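Uncharacterized protein (Bordetella bronchiseptica, PDB 4XG0) belongs to the DUF1537 family of kinases in acid-sugar catabolism and is therefore probably an ATP-dependent acid-sugar kinase, though its own substrate is not established. Local coordinates at residues Gly117-Glu122 with Ala136-Ala141; Asp87-Val92 with Ile123-Leu128; Val76-Arg81 with Arg93-Arg98. One frame throughout, in Å; residues are numbered along the deposited sequence.

Interaction 1 (Gly117-Glu122 with Ala136-Ala141); sequences GAFKAE and AVVCPA
With CG swung anti to the backbone N (chi1 -158°), the ring of F119 leaves the first turn of helix 119-130 and reaches V138 of strand 135-139 and P140 just beyond it. The setting is the parallel alpha/beta sheet of the sugar-binding N-terminal domain. Helix 119-130 is the helix of a beta-alpha-beta crossover from strand 106-110 to strand 135-139, with strand 234-238 lying between the two in the sheet, so the contact ties the start of the helix to the far end of the strand that follows it. The far end of the ring does the touching. CZ of F119 stands 4.0 Å from CG of P140, which lies at the ring edge, near the ring plane. One ring atom away, CE2 of F119 is 4.3 Å from CG1 of V138, whose methyl comes at the ring obliquely. No hydrogen bond crosses between the two segments, and all three touching residues are buried. L182 and L183 from helix 179-183 add to the apolar surroundings of the ring, and V111 touches it too. Nearby, E122 pairs with K109, and the carbonyl O of P140 accepts from the hydroxyl of S239. Ahead of the ring, A118 is the N-cap residue and the centre of an inverse gamma turn, in which the weak bond from F119 N to G117 O spans 3.0 Å. The helix proper then opens with E122 N donating to A118 O, also at 3.0 Å.

Interaction 2 (Asp87-Val92 with Ile123-Leu128); sequences DAAAVV and IDAARL
V92 presses a single methyl against the neighbouring helix: its CG1 lies 3.8 Å from CB of A126 and 4.1 Å from the backbone N of the same residue. V92 and A126 are both buried, the tight core of the contact. CG1 gets there by standing anti to the backbone N of V92 (chi1 166°). One turn back on helix 85-101, two small residues meet directly, with CB of A89 4.1 Å from CB of A125. The methyl of A125 also lies 3.8 Å from the carbonyl O of A89, a van der Waals contact with the backbone. Helices 85-101 and 119-130 are neighbours on one face of the parallel alpha/beta sheet, and here their N-to-C directions are nearly parallel, crossing at -24° with short-segment axes 8.5 Å apart. Alanines at three of the four touching positions suit so near an approach. A125 is closely held by A89 yet partly exposed, at the margin of the contact, and its touch with V92 is the loose one, CB lying 4.5 Å from CG1. No hydrogen bond or salt bridge crosses between 87-92 and 123-128. Charge is handled within helix 119-130 instead, where D124 forms a salt bridge to K120 and a long one to R127, its OD1 standing 3.7 Å from NH2 of R127.

Interaction 3 (Val76-Arg81 with Arg93-Arg98); sequences VTTHSR and RGEVER
E95 folds its side chain over V76 at the end of strand 73-77 and T78 in the loop just after it, meeting T78 with its CG and V76 with its carboxylate. Its CG stands anti to the carbonyl carbon, and the bend at chi2 (-65°) lays the carboxylate obliquely past V76, with OE1 the atom that approaches it. The closer touch is apolar, CG2 of T78 lying 4.0 Å from CG of E95 as the two side chains slide past each other in opposite directions. On T78, chi1 of 47° sets OG1 between the backbone N and the carbonyl carbon, bonded to the carbonyl O of A32, and leaves CG2 where it meets E95. V76 places CG2 in the equivalent position (chi1 -51°), 4.2 Å from OE1 of E95. The real partner of OE1 is the backbone N of A59, which donates a hydrogen bond to it. OE2 has a long salt bridge to R98, 3.9 Å from NE, and lies in the guanidinium plane at its edge. Strand 73-77 pairs with strand 28-32 in the sheet. Helix 85-101 packs on the strand end and the loop after it, V91 and V92 joining E95 around T78, and helix 59-64 closes the contact, A59 touching V76 by its side chain while its backbone N holds E95.

How the interactions relate
All three contacts are buried and lie within the sugar-binding N-terminal domain. Interactions 1 and 3 each bring a helix against a strand end of the same parallel sheet and the loop after it, whereas interaction 2 joins the two helices, 85-101 and 119-130, that those contacts use. Interaction 2 is also the one with a partly exposed touching residue. Chemistry follows place: interaction 1 is aromatic and aliphatic, interaction 2 depends on small methyls, and interaction 3 adds a carboxylate whose polar partner belongs to a third helix. E122, one turn along helix 119-130 from F119, links the elements, packing OE1 against V92 CG2 at 3.5 Å and placing OE2 2.6 Å from S80 OG, a probable hydrogen bond.

Interaction 1 (Gly117-Glu122 with Ala136-Ala141)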
# COMPACT_ATOMS: atom_id res chain seq x y z
N GLY A 117 2.83 12.30 24.75
CA GLY A 117 4.18 11.80 24.81
C GLY A 117 5.22 12.90 24.73
O GLY A 117 4.87 14.08 24.65
N ALA A 118 6.49 12.51 24.78
CA ALA A 118 7.61 13.41 24.52
C ALA A 118 7.78 13.59 23.02
O ALA A 118 8.77 13.15 22.41
CB ALA A 118 8.89 12.85 25.14
N PHE A 119 6.81 14.26 22.43
CA PHE A 119 6.57 14.20 21.00
C PHE A 119 7.77 14.66 20.19
O PHE A 119 8.27 13.90 19.34
CB PHE A 119 5.32 15.02 20.68
CG PHE A 119 4.65 14.65 19.41
CD1 PHE A 119 3.87 13.52 19.32
CD2 PHE A 119 4.76 15.46 18.29
CE1 PHE A 119 3.23 13.21 18.12
CE2 PHE A 119 4.14 15.14 17.11
CZ PHE A 119 3.38 14.04 17.03
N LYS A 120 8.24 15.88 20.45
CA LYS A 120 9.34 16.43 19.70
C LYS A 120 10.61 15.71 20.02
O LYS A 120 11.42 15.46 19.14
CB LYS A 120 9.53 17.95 20.00
CG LYS A 120 10.67 18.56 19.20
CD LYS A 120 10.90 20.07 19.66
CE LYS A 120 12.23 20.62 19.18
NZ LYS A 120 12.35 20.61 17.70
N ALA A 121 10.80 15.34 21.29
CA ALA A 121 12.07 14.77 21.71
C ALA A 121 12.32 13.45 20.96
O ALA A 121 13.41 13.21 20.47
CB ALA A 121 12.08 14.54 23.24
N GLU A 122 11.27 12.65 20.85
CA GLU A 122 11.40 11.30 20.25
C GLU A 122 11.57 11.44 18.74
O GLU A 122 12.36 10.72 18.14
CB GLU A 122 10.20 10.41 20.59
CG GLU A 122 10.09 10.00 22.05
CD GLU A 122 9.10 8.86 22.26
OE1 GLU A 122 8.70 8.26 21.24
OE2 GLU A 122 8.74 8.54 23.42
N ALA A 136 11.54 13.81 8.67
CA ALA A 136 10.45 13.29 9.49
C ALA A 136 9.21 13.89 8.90
O ALA A 136 9.07 15.12 8.88
CB ALA A 136 10.61 13.70 10.96
N VAL A 137 8.31 13.03 8.42
CA VAL A 137 7.09 13.44 7.76
C VAL A 137 5.96 13.13 8.71
O VAL A 137 5.54 11.98 8.87
CB VAL A 137 6.91 12.72 6.43
CG1 VAL A 137 5.67 13.27 5.69
CG2 VAL A 137 8.20 12.85 5.58
N VAL A 138 5.46 14.18 9.35
CA VAL A 138 4.64 14.01 10.54
C VAL A 138 3.18 14.24 10.22
O VAL A 138 2.76 15.33 9.78
CB VAL A 138 5.07 15.00 11.62
CG1 VAL A 138 4.27 14.79 12.85
CG2 VAL A 138 6.55 14.83 11.94
N CYS A 139 2.38 13.20 10.44
CA CYS A 139 0.94 13.32 10.25
C CYS A 139 0.20 12.27 11.10
O CYS A 139 -0.04 11.13 10.67
CB CYS A 139 0.60 13.11 8.78
SG CYS A 139 -1.20 13.10 8.48
N PRO A 140 -0.23 12.67 12.30
CA PRO A 140 -0.80 11.66 13.19
C PRO A 140 -2.31 11.42 12.97
O PRO A 140 -3.00 10.81 13.80
CB PRO A 140 -0.53 12.24 14.59
CG PRO A 140 0.55 13.23 14.39
CD PRO A 140 0.23 13.83 13.06
N ALA A 141 -2.83 11.93 11.88
CA ALA A 141 -4.27 11.74 11.58
C ALA A 141 -4.70 10.29 11.61
O ALA A 141 -3.96 9.38 11.20
CB ALA A 141 -4.61 12.30 10.22

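Interaction 2 (Asp87-Val92 with Ile123-Leu128)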
# COMPACT_ATOMS: atom_id res chain seq x y z
N ASP A 87 14.81 10.75 28.69
CA ASP A 87 14.77 9.30 28.87
C ASP A 87 14.07 8.67 27.68
O ASP A 87 14.47 7.62 27.20
CB ASP A 87 14.03 8.93 30.15
CG ASP A 87 14.72 9.46 31.38
OD1 ASP A 87 15.96 9.50 31.36
OD2 ASP A 87 14.02 9.85 32.33
N ALA A 88 13.00 9.32 27.24
CA ALA A 88 12.23 8.86 26.09
C ALA A 88 13.11 8.90 24.84
O ALA A 88 13.14 7.94 24.06
CB ALA A 88 11.01 9.77 25.90
N ALA A 89 13.80 10.01 24.64
CA ALA A 89 14.72 10.18 23.52
C ALA A 89 15.75 9.08 23.55
O ALA A 89 16.07 8.49 22.52
CB ALA A 89 15.39 11.53 23.58
N ALA A 90 16.27 8.79 24.74
CA ALA A 90 17.30 7.78 24.89
C ALA A 90 16.88 6.42 24.33
O ALA A 90 17.59 5.81 23.52
CB ALA A 90 17.69 7.63 26.35
N VAL A 91 15.74 5.92 24.79
CA VAL A 91 15.28 4.60 24.36
C VAL A 91 15.03 4.59 22.85
O VAL A 91 15.38 3.63 22.16
CB VAL A 91 14.04 4.15 25.15
CG1 VAL A 91 12.90 5.16 25.03
CG2 VAL A 91 13.57 2.76 24.67
N VAL A 92 14.45 5.67 22.33
CA VAL A 92 14.10 5.77 20.90
C VAL A 92 15.36 5.76 19.99
O VAL A 92 15.40 5.05 19.00
CB VAL A 92 13.24 7.02 20.64
CG1 VAL A 92 13.14 7.36 19.17
CG2 VAL A 92 11.88 6.90 21.28
N ILE A 123 10.88 12.41 18.14
CA ILE A 123 11.00 12.61 16.69
C ILE A 123 12.39 13.04 16.26
O ILE A 123 12.97 12.47 15.36
CB ILE A 123 9.93 13.59 16.16
CG1 ILE A 123 8.57 12.88 16.15
CG2 ILE A 123 10.31 14.09 14.77
CD1 ILE A 123 7.40 13.84 16.04
N ASP A 124 12.96 14.06 16.91
CA ASP A 124 14.32 14.44 16.61
C ASP A 124 15.33 13.31 16.81
O ASP A 124 16.21 13.11 15.99
CB ASP A 124 14.73 15.64 17.46
CG ASP A 124 14.06 16.91 17.00
OD1 ASP A 124 13.65 16.97 15.81
OD2 ASP A 124 13.96 17.86 17.82
N ALA A 125 15.20 12.55 17.90
CA ALA A 125 16.13 11.48 18.18
C ALA A 125 16.03 10.39 17.12
O ALA A 125 17.03 9.85 16.68
CB ALA A 125 15.86 10.90 19.56
N ALA A 126 14.81 10.12 16.67
CA ALA A 126 14.61 9.05 15.69
C ALA A 126 15.18 9.47 14.34
O ALA A 126 15.87 8.71 13.68
CB ALA A 126 13.14 8.72 15.57
N ARG A 127 14.91 10.70 13.93
CA ARG A 127 15.29 11.14 12.60
C ARG A 127 16.80 11.25 12.46
O ARG A 127 17.38 10.94 11.42
CB ARG A 127 14.67 12.50 12.32
CG ARG A 127 14.94 12.96 10.93
CD ARG A 127 14.44 14.36 10.72
NE ARG A 127 14.78 15.21 11.84
CZ ARG A 127 16.01 15.60 12.12
NH1 ARG A 127 17.02 15.19 11.36
NH2 ARG A 127 16.24 16.40 13.17
N LEU A 128 17.43 11.74 13.52
CA LEU A 128 18.89 11.89 13.51
C LEU A 128 19.56 10.51 13.47
O LEU A 128 20.57 10.32 12.79
CB LEU A 128 19.34 12.64 14.75
CG LEU A 128 19.00 14.13 14.75
CD1 LEU A 128 19.43 14.74 16.08
CD2 LEU A 128 19.68 14.83 13.59

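Interaction 3 (Val76-Arg81 with Arg93-Arg98)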
# COMPACT_ATOMS: atom_id res chain seq x y z
N VAL A 76 8.31 -2.85 17.47
CA VAL A 76 8.77 -2.80 18.84
C VAL A 76 8.06 -1.68 19.58
O VAL A 76 7.57 -0.75 18.97
CB VAL A 76 10.28 -2.54 18.88
CG1 VAL A 76 10.99 -3.52 17.99
CG2 VAL A 76 10.58 -1.12 18.44
N THR A 77 8.00 -1.79 20.91
CA THR A 77 7.49 -0.71 21.72
C THR A 77 8.61 -0.17 22.61
O THR A 77 9.40 -0.93 23.19
CB THR A 77 6.32 -1.11 22.62
OG1 THR A 77 6.05 -0.03 23.52
CG2 THR A 77 6.64 -2.36 23.41
N THR A 78 8.68 1.14 22.72
CA THR A 78 9.69 1.75 23.58
C THR A 78 9.15 1.99 24.99
O THR A 78 9.87 2.49 25.84
CB THR A 78 10.16 3.09 23.01
OG1 THR A 78 9.01 3.85 22.64
CG2 THR A 78 11.03 2.90 21.78
N HIS A 79 7.89 1.65 25.23
CA HIS A 79 7.19 2.01 26.49
C HIS A 79 7.57 3.39 27.00
O HIS A 79 7.83 3.55 28.20
CB HIS A 79 7.49 1.02 27.62
CG HIS A 79 7.86 -0.35 27.16
ND1 HIS A 79 6.98 -1.42 27.19
CD2 HIS A 79 9.03 -0.85 26.69
CE1 HIS A 79 7.59 -2.50 26.76
NE2 HIS A 79 8.84 -2.19 26.45
N SER A 80 7.56 4.39 26.12
CA SER A 80 8.14 5.69 26.45
C SER A 80 7.14 6.84 26.58
O SER A 80 7.55 7.97 26.89
CB SER A 80 9.17 6.05 25.39
OG SER A 80 8.56 6.10 24.12
N ARG A 81 5.84 6.58 26.39
CA ARG A 81 4.84 7.66 26.37
C ARG A 81 4.77 8.47 27.69
O ARG A 81 4.68 9.71 27.67
CB ARG A 81 3.46 7.10 26.03
CG ARG A 81 2.42 8.17 25.75
CD ARG A 81 1.13 7.55 25.28
NE ARG A 81 1.23 7.04 23.91
CZ ARG A 81 0.21 6.59 23.20
NH1 ARG A 81 0.42 6.15 21.96
NH2 ARG A 81 -1.02 6.57 23.70
N ARG A 93 16.41 6.49 20.35
CA ARG A 93 17.61 6.52 19.50
C ARG A 93 18.31 5.16 19.45
O ARG A 93 18.94 4.78 18.44
CB ARG A 93 18.61 7.58 20.03
CG ARG A 93 19.47 7.11 21.20
CD ARG A 93 20.49 8.20 21.56
NE ARG A 93 19.83 9.49 21.75
CZ ARG A 93 19.59 10.07 22.92
NH1 ARG A 93 18.97 11.24 22.96
NH2 ARG A 93 19.96 9.49 24.06
N GLY A 94 18.21 4.44 20.56
CA GLY A 94 18.84 3.14 20.68
C GLY A 94 18.14 2.09 19.85
O GLY A 94 18.80 1.20 19.33
N GLU A 95 16.83 2.19 19.74
CA GLU A 95 16.09 1.19 18.96
C GLU A 95 16.28 1.50 17.47
O GLU A 95 16.46 0.59 16.65
CB GLU A 95 14.60 1.19 19.34
CG GLU A 95 14.32 0.82 20.80
CD GLU A 95 14.70 -0.61 21.13
OE1 GLU A 95 14.28 -1.50 20.37
OE2 GLU A 95 15.43 -0.85 22.13
N VAL A 96 16.23 2.79 17.12
CA VAL A 96 16.43 3.17 15.72
C VAL A 96 17.82 2.74 15.23
O VAL A 96 17.97 2.21 14.12
CB VAL A 96 16.11 4.67 15.50
CG1 VAL A 96 16.48 5.12 14.11
CG2 VAL A 96 14.64 4.90 15.77
N GLU A 97 18.84 2.92 16.07
CA GLU A 97 20.17 2.42 15.72
C GLU A 97 20.19 0.90 15.48
O GLU A 97 20.74 0.41 14.49
CB GLU A 97 21.19 2.77 16.80
CG GLU A 97 22.39 1.82 16.87
CD GLU A 97 23.05 1.59 15.51
OE1 GLU A 97 23.82 0.60 15.39
OE2 GLU A 97 22.79 2.39 14.58
N ARG A 98 19.60 0.15 16.40
CA ARG A 98 19.56 -1.31 16.25
C ARG A 98 18.89 -1.74 14.93
O ARG A 98 19.38 -2.65 14.25
CB ARG A 98 18.83 -1.97 17.42
CG ARG A 98 19.46 -1.78 18.79
CD ARG A 98 18.95 -2.85 19.75
NE ARG A 98 18.87 -2.40 21.13
CZ ARG A 98 19.77 -2.64 22.09
NH1 ARG A 98 19.56 -2.17 23.31
NH2 ARG A 98 20.87 -3.35 21.84